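Local coordinates for protein LamCAT (Aquimarina sp., PDB 6JIA) that probably hydrolyses laminarin, a beta-1,3-linked algal glucan, as a glycoside hydrolase of family 16, at residues W96-M101 with L200-I205; G131-Q136 with S167-F172. One frame throughout, in Å; residues are numbered along the deposited sequence.

Contact 1 (W96-M101 with L200-I205); sequences WPAFWM and LLNMAI. With GLC (alpha-D-glucopyranose), chain B.
Leu200 and Trp100 are paired in an antiparallel ladder in the concanavalin-like beta-sandwich of the family 16 glycoside hydrolases, one face of which carries bound glucose. Their backbones form a hydrogen-bonded pair, and Leu200 lies under the indole: its CB comes over one face as a CH-pi contact, 3.5 Å from Trp100 NE1, while CD2 reaches the benzo ring, 3.7 Å from Trp100 CZ2. C5 and C6 of the glucose cover the opposite face, so the indole is clamped between leucine and sugar, an aromatic platform of the kind common in carbohydrate sites. At Leu201 the side chain turns to the other face of the sheet, where CD2 packs 3.7 Å from Phe99 CD1, and Val228 touches both residues. Asn202 returns to the sugar side. Its CG sits between the backbone N and the carbonyl carbon (chi1 69°), which places OD1 2.8 Å from Trp100 NE1; that bond is bent, 144° at the hydrogen, and the amide stands at 75° to the indole. This bond, with Leu200 packed on one face, probably restrains the turn of the ring. Asn202 ND2, weakly bonded to Tyr39 as well, donates to a water 3.0 Å away, which in turn donates a hydrogen bond to Trp96 O and meets glucose O6 at 2.7 Å. Met203 pairs with Pro97 on the face of Phe99, both touching Met223. Ala204 N then donates to Trp96 O over 2.9 Å, approaching from above the carbonyl plane, so this oxygen is gripped by both backbone and water. The Trp96 indole swings away to bond Glu121 through NE1, leaving CE3 4.0 Å from Ala204 CB.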
loop_
_atom_site.group_PDB
_atom_site.type_symbol
_atom_site.label_atom_id
_atom_site.label_comp_id
_atom_site.label_asym_id
_atom_site.label_seq_id
_atom_site.Cartn_x
_atom_site.Cartn_y
_atom_site.Cartn_z
ATOM N N TRP A 96 -9.626 -5.075 -0.924
ATOM C CA TRP A 96 -8.902 -3.984 -0.210
ATOM C C TRP A 96 -7.441 -3.961 -0.647
ATOM O O TRP A 96 -6.552 -4.447 0.041
ATOM C CB TRP A 96 -9.120 -4.153 1.288
ATOM C CG TRP A 96 -8.472 -3.091 2.122
ATOM C CD1 TRP A 96 -8.012 -1.865 1.732
ATOM C CD2 TRP A 96 -8.249 -3.178 3.525
ATOM N NE1 TRP A 96 -7.497 -1.190 2.799
ATOM C CE2 TRP A 96 -7.623 -1.972 3.914
ATOM C CE3 TRP A 96 -8.537 -4.147 4.485
ATOM C CZ2 TRP A 96 -7.289 -1.723 5.242
ATOM C CZ3 TRP A 96 -8.191 -3.896 5.789
ATOM C CH2 TRP A 96 -7.557 -2.705 6.156
ATOM N N PRO A 97 -7.178 -3.502 -1.888
ATOM C CA PRO A 97 -5.804 -3.340 -2.378
ATOM C C PRO A 97 -5.138 -2.115 -1.743
ATOM O O PRO A 97 -5.869 -1.143 -1.394
ATOM C CB PRO A 97 -5.944 -3.113 -3.889
ATOM C CG PRO A 97 -7.435 -2.935 -4.171
ATOM C CD PRO A 97 -8.188 -3.132 -2.882
ATOM N N ALA A 98 -3.807 -2.165 -1.587
ATOM C CA ALA A 98 -3.063 -1.047 -0.996
ATOM C C ALA A 98 -1.664 -0.967 -1.584
ATOM O O ALA A 98 -1.038 -1.998 -1.904
ATOM C CB ALA A 98 -3.054 -1.182 0.508
ATOM N N PHE A 99 -1.221 0.274 -1.705
ATOM C CA PHE A 99 0.150 0.677 -2.050
ATOM C C PHE A 99 0.561 1.680 -0.975
ATOM O O PHE A 99 -0.055 2.749 -0.885
ATOM C CB PHE A 99 0.177 1.240 -3.472
ATOM C CG PHE A 99 1.464 1.928 -3.858
ATOM C CD1 PHE A 99 2.687 1.356 -3.579
ATOM C CD2 PHE A 99 1.453 3.119 -4.559
ATOM C CE1 PHE A 99 3.882 1.940 -4.012
ATOM C CE2 PHE A 99 2.649 3.723 -4.962
ATOM C CZ PHE A 99 3.856 3.143 -4.678
ATOM N N TRP A 100 1.507 1.300 -0.127
ATOM C CA TRP A 100 1.780 2.019 1.135
ATOM C C TRP A 100 3.217 1.834 1.603
ATOM O O TRP A 100 4.040 1.149 0.944
ATOM C CB TRP A 100 0.774 1.604 2.198
ATOM C CG TRP A 100 0.675 0.148 2.531
ATOM C CD1 TRP A 100 0.327 -0.899 1.712
ATOM C CD2 TRP A 100 0.769 -0.401 3.851
ATOM N NE1 TRP A 100 0.245 -2.058 2.426
ATOM C CE2 TRP A 100 0.469 -1.780 3.748
ATOM C CE3 TRP A 100 0.979 0.151 5.111
ATOM C CZ2 TRP A 100 0.435 -2.614 4.873
ATOM C CZ3 TRP A 100 0.980 -0.681 6.214
ATOM C CH2 TRP A 100 0.705 -2.039 6.092
ATOM N N MET A 101 3.498 2.489 2.699
ATOM C CA MET A 101 4.849 2.557 3.281
ATOM C C MET A 101 4.731 2.458 4.802
ATOM O O MET A 101 3.744 2.928 5.325
ATOM C CB MET A 101 5.489 3.881 2.867
ATOM C CG MET A 101 5.578 4.088 1.357
ATOM S SD MET A 101 6.640 5.575 1.018
ATOM C CE MET A 101 8.239 4.797 1.149
ATOM N N LEU A 200 5.216 -1.234 0.645
ATOM C CA LEU A 200 4.420 -2.477 0.563
ATOM C C LEU A 200 3.435 -2.409 -0.605
ATOM O O LEU A 200 2.903 -1.337 -0.943
ATOM C CB LEU A 200 3.643 -2.680 1.868
ATOM C CG LEU A 200 4.505 -2.722 3.117
ATOM C CD1 LEU A 200 4.622 -1.331 3.720
ATOM C CD2 LEU A 200 3.933 -3.697 4.140
ATOM N N LEU A 201 3.103 -3.584 -1.130
ATOM C CA LEU A 201 1.960 -3.764 -2.031
ATOM C C LEU A 201 1.153 -4.949 -1.524
ATOM O O LEU A 201 1.752 -5.983 -1.220
ATOM C CB LEU A 201 2.462 -4.082 -3.433
ATOM C CG LEU A 201 2.959 -2.921 -4.269
ATOM C CD1 LEU A 201 3.715 -3.473 -5.480
ATOM C CD2 LEU A 201 1.794 -2.038 -4.694
ATOM N N ASN A 202 -0.163 -4.833 -1.489
ATOM C CA ASN A 202 -0.967 -6.027 -1.154
ATOM C C ASN A 202 -2.365 -5.887 -1.700
ATOM O O ASN A 202 -2.738 -4.787 -2.131
ATOM C CB ASN A 202 -0.994 -6.260 0.358
ATOM C CG ASN A 202 -1.795 -5.195 1.072
ATOM O OD1 ASN A 202 -1.300 -4.080 1.325
ATOM N ND2 ASN A 202 -3.046 -5.514 1.371
ATOM N N MET A 203 -3.101 -6.995 -1.647
ATOM C CA MET A 203 -4.590 -6.999 -1.776
ATOM C C MET A 203 -5.169 -7.862 -0.656
ATOM O O MET A 203 -4.968 -9.060 -0.700
ATOM C CB MET A 203 -5.056 -7.556 -3.117
ATOM C CG MET A 203 -6.550 -7.483 -3.278
ATOM S SD MET A 203 -6.993 -7.269 -5.048
ATOM C CE MET A 203 -6.134 -8.614 -5.849
ATOM N N ALA A 204 -5.769 -7.237 0.348
ATOM C CA ALA A 204 -6.478 -7.910 1.443
ATOM C C ALA A 204 -7.889 -8.252 0.952
ATOM O O ALA A 204 -8.406 -7.609 -0.011
ATOM C CB ALA A 204 -6.484 -7.065 2.672
ATOM N N ILE A 205 -8.481 -9.251 1.586
ATOM C CA ILE A 205 -9.893 -9.662 1.373
ATOM C C ILE A 205 -10.616 -9.549 2.715
ATOM O O ILE A 205 -10.203 -10.248 3.687
ATOM C CB ILE A 205 -9.995 -11.066 0.789
ATOM C CG1 ILE A 205 -9.225 -11.154 -0.524
ATOM C CG2 ILE A 205 -11.467 -11.453 0.617
ATOM C CD1 ILE A 205 -9.720 -10.184 -1.600
HETATM C C1 GLC B . -3.001 1.314 6.690
HETATM C C2 GLC B . -3.491 0.459 7.848
HETATM C C3 GLC B . -2.903 -0.913 7.835
HETATM C C4 GLC B . -3.200 -1.578 6.526
HETATM C C5 GLC B . -2.549 -0.714 5.383
HETATM C C6 GLC B . -2.860 -1.251 3.969
HETATM O O1 GLC B . -1.642 1.724 6.860
HETATM O O2 GLC B . -3.314 1.192 9.018
HETATM O O3 GLC B . -3.474 -1.666 8.917
HETATM O O4 GLC B . -2.767 -2.926 6.526
HETATM O O5 GLC B . -3.225 0.581 5.472
HETATM O O6 GLC B . -4.271 -1.372 3.730
HETATM O O HOH W 1 -5.054 -3.588 2.425
#

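Contact 2 (G131-Q136 with S167-F172); sequences GTIHWQ and SVIKWF. With GLC (alpha-D-glucopyranose), chain B.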
loop_
_atom_site.group_PDB
_atom_site.type_symbol
_atom_site.label_atom_id
_atom_site.label_comp_id
_atom_site.label_asym_id
_atom_site.label_seq_id
_atom_site.Cartn_x
_atom_site.Cartn_y
_atom_site.Cartn_z
ATOM N N GLY A 131 -5.835 8.431 0.227
ATOM C CA GLY A 131 -4.458 8.675 0.658
ATOM C C GLY A 131 -4.453 9.091 2.101
ATOM O O GLY A 131 -5.225 9.993 2.453
ATOM N N THR A 132 -3.636 8.438 2.927
ATOM C CA THR A 132 -3.704 8.569 4.402
ATOM C C THR A 132 -2.312 8.503 5.042
ATOM O O THR A 132 -1.493 7.701 4.603
ATOM C CB THR A 132 -4.559 7.442 4.974
ATOM O OG1 THR A 132 -5.766 7.363 4.231
ATOM C CG2 THR A 132 -4.895 7.652 6.430
ATOM N N ILE A 133 -2.108 9.254 6.133
ATOM C CA ILE A 133 -1.001 8.971 7.084
ATOM C C ILE A 133 -1.593 8.482 8.391
ATOM O O ILE A 133 -2.692 8.954 8.799
ATOM C CB ILE A 133 -0.103 10.192 7.324
ATOM C CG1 ILE A 133 -0.907 11.491 7.421
ATOM C CG2 ILE A 133 0.982 10.239 6.274
ATOM C CD1 ILE A 133 -0.082 12.664 8.010
ATOM N N HIS A 134 -0.863 7.577 9.012
ATOM C CA HIS A 134 -1.171 7.008 10.340
ATOM C C HIS A 134 0.052 7.184 11.214
ATOM O O HIS A 134 1.125 6.884 10.740
ATOM C CB HIS A 134 -1.470 5.513 10.251
ATOM C CG HIS A 134 -2.624 5.157 9.383
ATOM N ND1 HIS A 134 -3.851 4.862 9.907
ATOM C CD2 HIS A 134 -2.711 4.947 8.040
ATOM C CE1 HIS A 134 -4.671 4.494 8.937
ATOM N NE2 HIS A 134 -3.996 4.550 7.774
ATOM N N TRP A 135 -0.141 7.552 12.472
ATOM C CA TRP A 135 0.987 7.800 13.392
ATOM C C TRP A 135 0.479 7.898 14.827
ATOM O O TRP A 135 -0.753 7.726 15.046
ATOM C CB TRP A 135 1.789 9.022 12.919
ATOM C CG TRP A 135 1.189 10.370 13.197
ATOM C CD1 TRP A 135 1.575 11.225 14.195
ATOM C CD2 TRP A 135 0.098 11.006 12.519
ATOM N NE1 TRP A 135 0.805 12.353 14.176
ATOM C CE2 TRP A 135 -0.115 12.247 13.165
ATOM C CE3 TRP A 135 -0.711 10.662 11.422
ATOM C CZ2 TRP A 135 -1.097 13.139 12.757
ATOM C CZ3 TRP A 135 -1.692 11.541 11.028
ATOM C CH2 TRP A 135 -1.871 12.769 11.674
ATOM N N GLN A 136 1.412 8.186 15.742
ATOM C CA GLN A 136 1.183 8.384 17.189
ATOM C C GLN A 136 1.502 9.854 17.459
ATOM O O GLN A 136 2.671 10.217 17.243
ATOM C CB GLN A 136 2.086 7.402 17.940
ATOM C CG GLN A 136 1.384 6.557 18.963
ATOM C CD GLN A 136 2.322 5.536 19.570
ATOM O OE1 GLN A 136 3.470 5.830 19.907
ATOM N NE2 GLN A 136 1.825 4.320 19.717
ATOM N N SER A 167 8.923 19.169 4.803
ATOM C CA SER A 167 7.787 20.086 5.051
ATOM C C SER A 167 6.451 19.350 4.992
ATOM O O SER A 167 5.590 19.673 5.802
ATOM C CB SER A 167 7.744 21.222 4.060
ATOM O OG SER A 167 8.709 22.182 4.400
ATOM N N VAL A 168 6.263 18.485 4.001
ATOM C CA VAL A 168 4.896 18.103 3.543
ATOM C C VAL A 168 4.954 16.753 2.873
ATOM O O VAL A 168 6.001 16.420 2.280
ATOM C CB VAL A 168 4.301 19.192 2.619
ATOM C CG1 VAL A 168 4.949 19.253 1.255
ATOM C CG2 VAL A 168 2.808 19.077 2.493
ATOM N N ILE A 169 3.833 16.037 2.947
ATOM C CA ILE A 169 3.511 14.934 2.006
ATOM C C ILE A 169 2.317 15.383 1.153
ATOM O O ILE A 169 1.306 15.822 1.734
ATOM C CB ILE A 169 3.217 13.643 2.771
ATOM C CG1 ILE A 169 4.362 13.264 3.719
ATOM C CG2 ILE A 169 2.898 12.531 1.771
ATOM C CD1 ILE A 169 3.983 12.302 4.811
ATOM N N LYS A 170 2.429 15.263 -0.167
ATOM C CA LYS A 170 1.344 15.521 -1.137
ATOM C C LYS A 170 0.972 14.224 -1.846
ATOM O O LYS A 170 1.899 13.475 -2.213
ATOM C CB LYS A 170 1.808 16.544 -2.157
ATOM C CG LYS A 170 2.116 17.904 -1.542
ATOM C CD LYS A 170 2.662 18.831 -2.533
ATOM C CE LYS A 170 3.043 20.162 -1.962
ATOM N NZ LYS A 170 3.128 21.140 -3.075
ATOM N N TRP A 171 -0.324 13.990 -2.035
ATOM C CA TRP A 171 -0.831 12.815 -2.783
ATOM C C TRP A 171 -1.412 13.226 -4.131
ATOM O O TRP A 171 -2.141 14.256 -4.219
ATOM C CB TRP A 171 -1.909 12.109 -1.992
ATOM C CG TRP A 171 -1.451 11.355 -0.789
ATOM C CD1 TRP A 171 -1.423 10.001 -0.683
ATOM C CD2 TRP A 171 -1.170 11.881 0.515
ATOM N NE1 TRP A 171 -1.083 9.640 0.593
ATOM C CE2 TRP A 171 -0.885 10.775 1.342
ATOM C CE3 TRP A 171 -1.070 13.170 1.067
ATOM C CZ2 TRP A 171 -0.540 10.914 2.679
ATOM C CZ3 TRP A 171 -0.701 13.302 2.390
ATOM C CH2 TRP A 171 -0.477 12.186 3.197
ATOM N N PHE A 172 -1.171 12.407 -5.139
ATOM C CA PHE A 172 -1.647 12.656 -6.514
ATOM C C PHE A 172 -2.173 11.346 -7.102
ATOM O O PHE A 172 -1.615 10.257 -6.799
ATOM C CB PHE A 172 -0.542 13.196 -7.409
ATOM C CG PHE A 172 0.257 14.357 -6.885
ATOM C CD1 PHE A 172 1.281 14.161 -5.987
ATOM C CD2 PHE A 172 0.018 15.644 -7.346
ATOM C CE1 PHE A 172 2.067 15.226 -5.560
ATOM C CE2 PHE A 172 0.816 16.694 -6.932
ATOM C CZ PHE A 172 1.841 16.482 -6.051
HETATM C C1 GLC B . -3.001 1.314 6.690
HETATM C C2 GLC B . -3.491 0.459 7.848
HETATM C C3 GLC B . -2.903 -0.913 7.835
HETATM C C4 GLC B . -3.200 -1.578 6.526
HETATM C C5 GLC B . -2.549 -0.714 5.383
HETATM C C6 GLC B . -2.860 -1.251 3.969
HETATM O O1 GLC B . -1.642 1.724 6.860
HETATM O O2 GLC B . -3.314 1.192 9.018
HETATM O O3 GLC B . -3.474 -1.666 8.917
HETATM O O4 GLC B . -2.767 -2.926 6.526
HETATM O O5 GLC B . -3.225 0.581 5.472
HETATM O O6 GLC B . -4.271 -1.372 3.730
#
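Trp171 NE1 donates its hydrogen bond to Asp118 O while lying 3.5 Å from Gly131 CA, so the indole spans the interior of the beta-sandwich from one layer to the other. The two strands face each other across the layers without any hydrogen bond between them, their axes 8.3 Å apart at closest approach. Such nearness depends on Gly131, which has no CB to collide with Trp171 CD1 and lets the indole face approach its backbone. Gly131 C sits 3.7 Å above one face of the indole, toward the rim, and Ile169 CG2 of the tryptophan's own strand covers the opposite face. In the ring plane, Ile133 CG2 meets the edge 3.9 Å from Trp171 CH2. Set anti to the carbonyl carbon, that methyl also touches Ile169 CD1. Were Trp171 replaced by an alanine, the Asp118 carbonyl would probably lose the indole N-H and a gap would open between Gly131, Ile133 and Ile169. Asp118 itself reaches the bound glucose through OD1, so the indole belongs to a second shell behind the sugar site. On strand 131-136, His134, anchored by ND1 to Tyr142, lays one ring face toward the sugar, with glucose O2 3.5 Å above the ring centre.

Overall arrangement
Both contacts are buried and both reach the same glucose, yet they tie the fold together differently. Contact 1 lies near the centre of the chain and joins neighbouring strands within one layer through a backbone ladder, with polar groups and aromatic rings turned to the sugar. Contact 2, its centre 16 Å away and nested along the chain inside the loop closed by contact 1, bridges opposing layers through apolar side chains and an indole over glycine backbone. They do not touch, their nearest atoms being about 7 Å apart. Strand 116-118 links them, since it pairs with both strand 95-103 and strand 128-136, and its Asp118 binds the sugar while accepting the indole bond of contact 2.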